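PDB 2XPI: anaphase-promoting complex subunit CUT9 from Schizosaccharomyces pombe, which serves as a tetratricopeptide-repeat subunit of the anaphase-promoting complex, the ubiquitin ligase that controls progression through mitosis and the G1 phase. Local coordinates for residues A[194-199]-A[228-233]; A[548-553]-A[578-583]; A[357-362]-A[380-385]. All blocks are in the same frame, centred on the assembly; numbering follows the deposited sequence.

Interaction 1. Residues A[194-199]-A[228-233]; sequences GGIKLE and MVDAKC
Asp230 points its carboxylate at the backbone of 194-199, and three N-H donors converge on its two oxygens. OD2 takes the backbone N of Lys197 at 3.1 Å; this donor stands above the carboxylate plane, 46° out of it. The ammonium group of Lys232 instead approaches between the two oxygens, on their syn lone pairs, its NZ lying 2.9 Å from OD2. The anti lone pair of OD1 is left for Lys232 N, which closes an Asx turn. Bends at chi3 (-51°) and chi4 (-56°) curl the Lys232 chain back toward the acid and bring NZ to 3.1 Å from Gly195 O, met from above the carbonyl plane; Thr262 O is a further acceptor. The carboxylate is thus fixed in rotation, and the nearby ammonium would probably stabilise its negative charge. Next to this polar group, Ile196 sends its CD1 branch across the root of Lys232, 3.5 Å from CB. At the other end, the extended side chain of Glu199 crosses Val229 at about a right angle, with CD 3.8 Å from CG1, while its oxygens are held by Gln47 and Asn177. Ile196 O also bonds Gln97 of the second subunit. The arrangement is that of a helix-turn-helix tetratricopeptide repeat, TPR 4, in which the start of helix 198-212 meets the end of helix 216-229 within the region that mediates homodimerization.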
loop_
_atom_site.group_PDB
_atom_site.type_symbol
_atom_site.label_atom_id
_atom_site.label_comp_id
_atom_site.label_asym_id
_atom_site.label_seq_id
_atom_site.Cartn_x
_atom_site.Cartn_y
_atom_site.Cartn_z
ATOM N N GLY A 194 19.967 -18.814 11.489
ATOM C CA GLY A 194 19.545 -19.129 10.140
ATOM C C GLY A 194 19.066 -17.908 9.370
ATOM O O GLY A 194 18.986 -17.943 8.142
ATOM N N GLY A 195 18.727 -16.843 10.098
ATOM C CA GLY A 195 18.283 -15.594 9.495
ATOM C C GLY A 195 19.379 -14.551 9.443
ATOM O O GLY A 195 20.511 -14.834 9.845
ATOM N N ILE A 196 19.051 -13.366 8.919
ATOM C CA ILE A 196 19.974 -12.219 8.852
ATOM C C ILE A 196 20.218 -11.658 10.248
ATOM O O ILE A 196 19.264 -11.392 10.969
ATOM C CB ILE A 196 19.383 -11.029 8.059
ATOM C CG1 ILE A 196 18.587 -11.466 6.817
ATOM C CG2 ILE A 196 20.464 -9.979 7.770
ATOM C CD1 ILE A 196 19.275 -12.408 5.977
ATOM N N LYS A 197 21.472 -11.448 10.637
ATOM C CA LYS A 197 21.733 -10.924 11.980
ATOM C C LYS A 197 21.101 -9.566 12.082
ATOM O O LYS A 197 21.313 -8.737 11.227
ATOM C CB LYS A 197 23.224 -10.806 12.251
ATOM C CG LYS A 197 23.961 -12.122 12.247
ATOM C CD LYS A 197 25.306 -11.961 12.897
ATOM C CE LYS A 197 26.032 -13.289 12.949
ATOM N NZ LYS A 197 27.198 -13.236 13.883
ATOM N N LEU A 198 20.308 -9.333 13.118
ATOM C CA LEU A 198 19.654 -8.042 13.258
ATOM C C LEU A 198 20.685 -6.901 13.262
ATOM O O LEU A 198 20.384 -5.767 12.859
ATOM C CB LEU A 198 18.751 -8.017 14.494
ATOM C CG LEU A 198 17.396 -8.712 14.321
ATOM C CD1 LEU A 198 16.648 -8.831 15.647
ATOM C CD2 LEU A 198 16.537 -7.982 13.286
ATOM N N GLU A 199 21.906 -7.197 13.691
ATOM C CA GLU A 199 22.977 -6.215 13.580
ATOM C C GLU A 199 23.157 -5.771 12.118
ATOM O O GLU A 199 23.342 -4.585 11.834
ATOM C CB GLU A 199 24.295 -6.769 14.121
ATOM C CG GLU A 199 25.442 -5.760 14.038
ATOM C CD GLU A 199 26.770 -6.319 14.520
ATOM O OE1 GLU A 199 26.795 -7.465 15.031
ATOM O OE2 GLU A 199 27.792 -5.608 14.382
ATOM N N MET A 228 29.519 -7.108 5.552
ATOM C CA MET A 228 30.603 -7.723 6.311
ATOM C C MET A 228 30.049 -8.451 7.528
ATOM O O MET A 228 30.509 -9.544 7.861
ATOM C CB MET A 228 31.653 -6.694 6.738
ATOM C CG MET A 228 32.303 -5.951 5.588
ATOM S SD MET A 228 33.109 -7.073 4.434
ATOM C CE MET A 228 34.446 -7.729 5.438
ATOM N N VAL A 229 29.049 -7.853 8.183
ATOM C CA VAL A 229 28.432 -8.457 9.367
ATOM C C VAL A 229 27.709 -9.779 9.065
ATOM O O VAL A 229 27.818 -10.744 9.828
ATOM C CB VAL A 229 27.458 -7.486 10.067
ATOM C CG1 VAL A 229 26.696 -8.201 11.194
ATOM C CG2 VAL A 229 28.204 -6.279 10.596
ATOM N N ASP A 230 26.966 -9.814 7.960
ATOM C CA ASP A 230 26.249 -11.016 7.549
ATOM C C ASP A 230 26.106 -10.989 6.031
ATOM O O ASP A 230 25.409 -10.148 5.474
ATOM C CB ASP A 230 24.866 -11.093 8.224
ATOM C CG ASP A 230 24.171 -12.450 8.014
ATOM O OD1 ASP A 230 24.168 -12.955 6.865
ATOM O OD2 ASP A 230 23.614 -13.013 9.000
ATOM N N ALA A 231 26.776 -11.926 5.371
ATOM C CA ALA A 231 26.745 -12.021 3.921
ATOM C C ALA A 231 25.340 -12.180 3.363
ATOM O O ALA A 231 25.150 -12.079 2.163
ATOM C CB ALA A 231 27.610 -13.176 3.460
ATOM N N LYS A 232 24.357 -12.440 4.222
ATOM C CA LYS A 232 22.995 -12.699 3.745
ATOM C C LYS A 232 22.181 -11.420 3.568
ATOM O O LYS A 232 21.111 -11.434 2.972
ATOM C CB LYS A 232 22.257 -13.720 4.624
ATOM C CG LYS A 232 22.941 -15.085 4.674
ATOM C CD LYS A 232 22.070 -16.182 5.326
ATOM C CE LYS A 232 21.514 -15.776 6.691
ATOM N NZ LYS A 232 22.579 -15.388 7.638
ATOM N N CYS A 233 22.702 -10.305 4.056
ATOM C CA CYS A 233 22.039 -9.015 3.847
ATOM C C CYS A 233 22.109 -8.519 2.390
ATOM O O CYS A 233 22.767 -7.532 2.060
ATOM C CB CYS A 233 22.598 -7.962 4.786
ATOM S SG CYS A 233 21.506 -6.605 4.894
#

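Interaction 2. Residues A[548-553]-A[578-583]; sequences NDANVH and AISPNE
In Ile579 chi1 of -66° sets CG1 beside the backbone N and leaves CG2 opposite it, next to the methyl of Ala550, while the CG1 arm carries CD1 on toward His553. Ser580, the next residue, turns its OG into the position between backbone N and carbonyl carbon (chi1 68°), and this brings the hydroxyl oxygen to the same methyl. The setting is TPR 14, a helix-turn-helix tetratricopeptide repeat, where the beginning of helix 550-562 packs against the end of helix 566-579. The single CB of Ala550 lies 3.9 Å from Ile579 CB and 3.8 Å from Ser580 OG, so one methyl touches both the last helical residue and the first one beyond it. The backbones come together here, with 5.7 Å between the CA atoms of Ala550 and Ile579. Through CG2 the isoleucine also borders Asn548, an exposed residue, whose O is 4.3 Å from that carbon.

No polar bond joins the two segments directly; the polar groups of 548-553 bond elsewhere instead. Ala550 O accepts from the hydroxyl of Ser576, one helical turn before Ser580, and His553 pairs through ND1 with ND1 of His572, whose ring also meets its own. Farther out, Asn551 OD1 is bonded to the backbone of a chain of another protein. After Ser580 the chain makes a type I turn to Glu583, the N-cap of the following helix. One turn into helix 550-562, the imidazole of His553 has Asp549 O at its edge and in its plane, and its CD2 lies 4.3 Å from Ile579 CD1.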
loop_
_atom_site.group_PDB
_atom_site.type_symbol
_atom_site.label_atom_id
_atom_site.label_comp_id
_atom_site.label_asym_id
_atom_site.label_seq_id
_atom_site.Cartn_x
_atom_site.Cartn_y
_atom_site.Cartn_z
ATOM N N ASN A 548 22.210 4.625 -50.240
ATOM C CA ASN A 548 22.191 6.002 -50.743
ATOM C C ASN A 548 23.094 7.004 -50.009
ATOM O O ASN A 548 22.625 7.782 -49.164
ATOM C CB ASN A 548 20.757 6.543 -50.744
ATOM C CG ASN A 548 20.287 6.944 -49.356
ATOM O OD1 ASN A 548 20.393 6.165 -48.405
ATOM N ND2 ASN A 548 19.792 8.174 -49.226
ATOM N N ASP A 549 24.380 7.019 -50.338
ATOM C CA ASP A 549 25.251 8.009 -49.718
ATOM C C ASP A 549 25.960 8.886 -50.741
ATOM O O ASP A 549 26.740 8.404 -51.559
ATOM C CB ASP A 549 26.248 7.355 -48.762
ATOM C CG ASP A 549 26.548 8.229 -47.561
ATOM O OD1 ASP A 549 27.719 8.629 -47.393
ATOM O OD2 ASP A 549 25.606 8.531 -46.793
ATOM N N ALA A 550 25.674 10.179 -50.688
ATOM C CA ALA A 550 26.243 11.109 -51.642
ATOM C C ALA A 550 27.711 11.325 -51.343
ATOM O O ALA A 550 28.522 11.474 -52.253
ATOM C CB ALA A 550 25.496 12.431 -51.613
ATOM N N ASN A 551 28.071 11.338 -50.068
ATOM C CA ASN A 551 29.464 11.602 -49.747
ATOM C C ASN A 551 30.453 10.508 -50.168
ATOM O O ASN A 551 31.580 10.829 -50.537
ATOM C CB ASN A 551 29.666 12.005 -48.286
ATOM C CG ASN A 551 31.081 12.515 -48.023
ATOM O OD1 ASN A 551 32.001 11.725 -47.779
ATOM N ND2 ASN A 551 31.264 13.836 -48.098
ATOM N N VAL A 552 30.055 9.234 -50.131
ATOM C CA VAL A 552 30.964 8.187 -50.608
ATOM C C VAL A 552 31.067 8.106 -52.144
ATOM O O VAL A 552 32.078 7.647 -52.671
ATOM C CB VAL A 552 30.770 6.779 -49.919
ATOM C CG1 VAL A 552 29.608 6.783 -48.970
ATOM C CG2 VAL A 552 30.624 5.666 -50.946
ATOM N N HIS A 553 30.051 8.585 -52.857
ATOM C CA HIS A 553 30.140 8.708 -54.317
ATOM C C HIS A 553 31.109 9.801 -54.712
ATOM O O HIS A 553 31.895 9.647 -55.655
ATOM C CB HIS A 553 28.785 9.034 -54.924
ATOM C CG HIS A 553 27.940 7.834 -55.167
ATOM N ND1 HIS A 553 28.081 7.046 -56.287
ATOM C CD2 HIS A 553 26.962 7.267 -54.426
ATOM C CE1 HIS A 553 27.215 6.051 -56.232
ATOM N NE2 HIS A 553 26.522 6.164 -55.114
ATOM N N ALA A 578 22.479 13.839 -57.308
ATOM C CA ALA A 578 21.110 13.365 -57.395
ATOM C C ALA A 578 20.576 13.081 -55.994
ATOM O O ALA A 578 19.418 13.361 -55.696
ATOM C CB ALA A 578 21.026 12.135 -58.270
ATOM N N ILE A 579 21.427 12.537 -55.131
ATOM C CA ILE A 579 21.041 12.293 -53.743
ATOM C C ILE A 579 20.947 13.608 -52.966
ATOM O O ILE A 579 20.158 13.728 -52.031
ATOM C CB ILE A 579 22.010 11.315 -53.044
ATOM C CG1 ILE A 579 21.909 9.925 -53.682
ATOM C CG2 ILE A 579 21.720 11.245 -51.553
ATOM C CD1 ILE A 579 23.238 9.345 -54.117
ATOM N N SER A 580 21.749 14.588 -53.369
ATOM C CA SER A 580 21.704 15.928 -52.793
ATOM C C SER A 580 22.265 16.926 -53.800
ATOM O O SER A 580 23.476 17.142 -53.861
ATOM C CB SER A 580 22.503 15.984 -51.496
ATOM O OG SER A 580 23.888 15.819 -51.745
ATOM N N PRO A 581 21.376 17.532 -54.599
ATOM C CA PRO A 581 21.707 18.375 -55.759
ATOM C C PRO A 581 22.419 19.674 -55.403
ATOM O O PRO A 581 22.832 20.421 -56.286
ATOM C CB PRO A 581 20.331 18.689 -56.366
ATOM C CG PRO A 581 19.411 17.642 -55.811
ATOM C CD PRO A 581 19.923 17.361 -54.441
ATOM N N ASN A 582 22.571 19.930 -54.113
ATOM C CA ASN A 582 23.047 21.224 -53.650
ATOM C C ASN A 582 24.498 21.196 -53.182
ATOM O O ASN A 582 25.178 22.220 -53.195
ATOM C CB ASN A 582 22.137 21.734 -52.527
ATOM C CG ASN A 582 20.818 20.970 -52.451
ATOM O OD1 ASN A 582 20.795 19.765 -52.169
ATOM N ND2 ASN A 582 19.714 21.669 -52.703
ATOM N N GLU A 583 24.961 20.020 -52.768
ATOM C CA GLU A 583 26.313 19.858 -52.238
ATOM C C GLU A 583 27.310 20.772 -52.962
ATOM O O GLU A 583 27.386 20.766 -54.189
ATOM C CB GLU A 583 26.737 18.388 -52.337
ATOM C CG GLU A 583 28.091 18.066 -51.716
ATOM C CD GLU A 583 28.090 18.165 -50.199
ATOM O OE1 GLU A 583 27.156 18.777 -49.639
ATOM O OE2 GLU A 583 29.027 17.630 -49.564
#

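Interaction 3. Residues A[357-362]-A[380-385]; sequences KLYLIS and GIYYLC
Tyr382 leans from helix 380-385 onto the flank of helix 357-362 and touches three of its residues in succession. With CG set opposite the backbone N (chi1 165°), its CB settles between two of them, 4.1 Å from Ser362 OG and almost as close to Leu358 CB. One step on, CD1 passes Leu358 CB at 4.1 Å; this methylene sits at the edge of the ring, near its plane. Farther along the same side, CE1 comes within 4.0 Å of Tyr359 CB. The ring then receives Tyr359 on one face: CD1 of that residue stands over the rim, 3.6 Å from Tyr382 CZ, and Tyr382 CE2 borders that same CD1 of Tyr359.

Such a pairing of neighbouring helices is how tetratricopeptide repeats stack into a superhelix. Here the short segments 357-362, in the second helix of TPR 8, and 380-385, in the first of TPR 9, run nearly antiparallel, at 157° between their N-to-C directions and 8.9 Å apart at closest approach of their axes. At the tip, the hydroxyl oxygen of Tyr382 is 3.8 Å from Tyr359 CD1. The two phenols run side by side and point the same way, yet their planes are inclined by 61°, which makes an edge-to-face pair with the edge of Tyr359 toward the face of Tyr382.

On the buried side, Leu358 continues the apolar seam: its CG lies 4.0 Å from Ile381 CG2 and CD2 reaches toward Cys385 CB. Ile381 also packs on Leu346 of helix 342-352 and on an apolar side chain of another protein's chain, while Ser362 OG turns back to Leu358 O within its own helix.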
loop_
_atom_site.group_PDB
_atom_site.type_symbol
_atom_site.label_atom_id
_atom_site.label_comp_id
_atom_site.label_asym_id
_atom_site.label_seq_id
_atom_site.Cartn_x
_atom_site.Cartn_y
_atom_site.Cartn_z
ATOM N N LYS A 357 8.703 -5.429 -32.686
ATOM C CA LYS A 357 8.902 -6.023 -31.368
ATOM C C LYS A 357 9.015 -4.965 -30.278
ATOM O O LYS A 357 8.452 -5.132 -29.207
ATOM C CB LYS A 357 10.109 -6.962 -31.349
ATOM C CG LYS A 357 9.981 -8.176 -32.255
ATOM C CD LYS A 357 10.861 -9.292 -31.735
ATOM C CE LYS A 357 10.937 -10.480 -32.698
ATOM N NZ LYS A 357 9.587 -10.984 -33.080
ATOM N N LEU A 358 9.742 -3.883 -30.559
ATOM C CA LEU A 358 9.887 -2.753 -29.638
ATOM C C LEU A 358 8.542 -2.099 -29.361
ATOM O O LEU A 358 8.283 -1.621 -28.249
ATOM C CB LEU A 358 10.801 -1.693 -30.252
ATOM C CG LEU A 358 12.244 -1.436 -29.814
ATOM C CD1 LEU A 358 12.710 -2.435 -28.752
ATOM C CD2 LEU A 358 13.141 -1.448 -31.051
ATOM N N TYR A 359 7.701 -2.053 -30.389
ATOM C CA TYR A 359 6.377 -1.444 -30.284
ATOM C C TYR A 359 5.419 -2.237 -29.387
ATOM O O TYR A 359 4.731 -1.665 -28.540
ATOM C CB TYR A 359 5.760 -1.302 -31.668
ATOM C CG TYR A 359 4.448 -0.557 -31.660
ATOM C CD1 TYR A 359 4.418 0.836 -31.534
ATOM C CD2 TYR A 359 3.238 -1.238 -31.786
ATOM C CE1 TYR A 359 3.225 1.528 -31.527
ATOM C CE2 TYR A 359 2.034 -0.552 -31.789
ATOM C CZ TYR A 359 2.036 0.829 -31.657
ATOM O OH TYR A 359 0.846 1.517 -31.651
ATOM N N LEU A 360 5.371 -3.549 -29.589
ATOM C CA LEU A 360 4.548 -4.431 -28.767
ATOM C C LEU A 360 4.938 -4.367 -27.289
ATOM O O LEU A 360 4.079 -4.228 -26.407
ATOM C CB LEU A 360 4.666 -5.872 -29.264
ATOM C CG LEU A 360 4.368 -6.116 -30.749
ATOM C CD1 LEU A 360 4.774 -7.532 -31.150
ATOM C CD2 LEU A 360 2.894 -5.829 -31.106
ATOM N N ILE A 361 6.236 -4.473 -27.025
ATOM C CA ILE A 361 6.750 -4.449 -25.661
ATOM C C ILE A 361 6.451 -3.136 -24.937
ATOM O O ILE A 361 5.978 -3.127 -23.798
ATOM C CB ILE A 361 8.268 -4.674 -25.646
ATOM C CG1 ILE A 361 8.588 -6.114 -26.039
ATOM C CG2 ILE A 361 8.831 -4.370 -24.275
ATOM C CD1 ILE A 361 9.967 -6.276 -26.627
ATOM N N SER A 362 6.745 -2.022 -25.592
ATOM C CA SER A 362 6.535 -0.742 -24.935
ATOM C C SER A 362 5.062 -0.588 -24.566
ATOM O O SER A 362 4.728 -0.025 -23.528
ATOM C CB SER A 362 7.041 0.430 -25.796
ATOM O OG SER A 362 6.898 0.165 -27.172
ATOM N N GLY A 380 11.043 4.927 -25.242
ATOM C CA GLY A 380 12.066 5.752 -25.839
ATOM C C GLY A 380 12.845 5.010 -26.907
ATOM O O GLY A 380 13.065 5.536 -27.997
ATOM N N ILE A 381 13.272 3.790 -26.598
ATOM C CA ILE A 381 14.066 3.004 -27.532
ATOM C C ILE A 381 13.285 2.785 -28.810
ATOM O O ILE A 381 13.853 2.792 -29.898
ATOM C CB ILE A 381 14.500 1.656 -26.927
ATOM C CG1 ILE A 381 15.572 1.897 -25.861
ATOM C CG2 ILE A 381 15.037 0.708 -28.023
ATOM C CD1 ILE A 381 15.921 0.677 -25.064
ATOM N N TYR A 382 11.970 2.623 -28.669
ATOM C CA TYR A 382 11.098 2.476 -29.828
ATOM C C TYR A 382 11.109 3.702 -30.711
ATOM O O TYR A 382 11.283 3.588 -31.915
ATOM C CB TYR A 382 9.654 2.202 -29.437
ATOM C CG TYR A 382 8.758 2.410 -30.623
ATOM C CD1 TYR A 382 8.864 1.593 -31.737
ATOM C CD2 TYR A 382 7.835 3.445 -30.653
ATOM C CE1 TYR A 382 8.068 1.777 -32.841
ATOM C CE2 TYR A 382 7.025 3.649 -31.766
ATOM C CZ TYR A 382 7.150 2.807 -32.855
ATOM O OH TYR A 382 6.355 2.986 -33.962
ATOM N N TYR A 383 10.888 4.873 -30.122
ATOM C CA TYR A 383 10.948 6.103 -30.898
ATOM C C TYR A 383 12.326 6.256 -31.534
ATOM O O TYR A 383 12.500 7.015 -32.482
ATOM C CB TYR A 383 10.545 7.317 -30.061
ATOM C CG TYR A 383 9.058 7.347 -29.835
ATOM C CD1 TYR A 383 8.183 7.356 -30.916
ATOM C CD2 TYR A 383 8.519 7.338 -28.552
ATOM C CE1 TYR A 383 6.811 7.361 -30.733
ATOM C CE2 TYR A 383 7.141 7.350 -28.354
ATOM C CZ TYR A 383 6.291 7.360 -29.453
ATOM O OH TYR A 383 4.923 7.376 -29.286
ATOM N N LEU A 384 13.282 5.475 -31.039
ATOM C CA LEU A 384 14.631 5.465 -31.583
ATOM C C LEU A 384 14.936 4.503 -32.787
ATOM O O LEU A 384 15.772 4.891 -33.595
ATOM C CB LEU A 384 15.656 5.324 -30.445
ATOM C CG LEU A 384 16.944 6.154 -30.521
ATOM C CD1 LEU A 384 16.613 7.626 -30.460
ATOM C CD2 LEU A 384 17.944 5.790 -29.419
ATOM N N CYS A 385 14.324 3.303 -32.941
ATOM C CA CYS A 385 14.445 2.612 -34.271
ATOM C C CYS A 385 13.542 3.270 -35.308
ATOM O O CYS A 385 13.464 2.813 -36.460
ATOM C CB CYS A 385 14.195 1.063 -34.360
ATOM S SG CYS A 385 13.758 0.657 -36.205
#

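Overall arrangement
Interactions 1 and 2 are equivalent places in two different repeats: each sets the start of a repeat's first helix against the end of its second, where the chain leaves the helix and makes a type I turn to the next N-cap. Their chemistry nevertheless differs. Interaction 1 is buried, close to the second subunit, and uses charge; interaction 2 is a surface contact built on a methyl and an isoleucine. Interaction 3, partly buried, joins helices of successive repeats along their sides, mostly through aromatic and aliphatic packing. Centres of interactions 1 and 2 lie about 66 Å apart, on opposite sides of the chain's centre; interaction 3 shares the side of interaction 2, about 30 Å from it between centres.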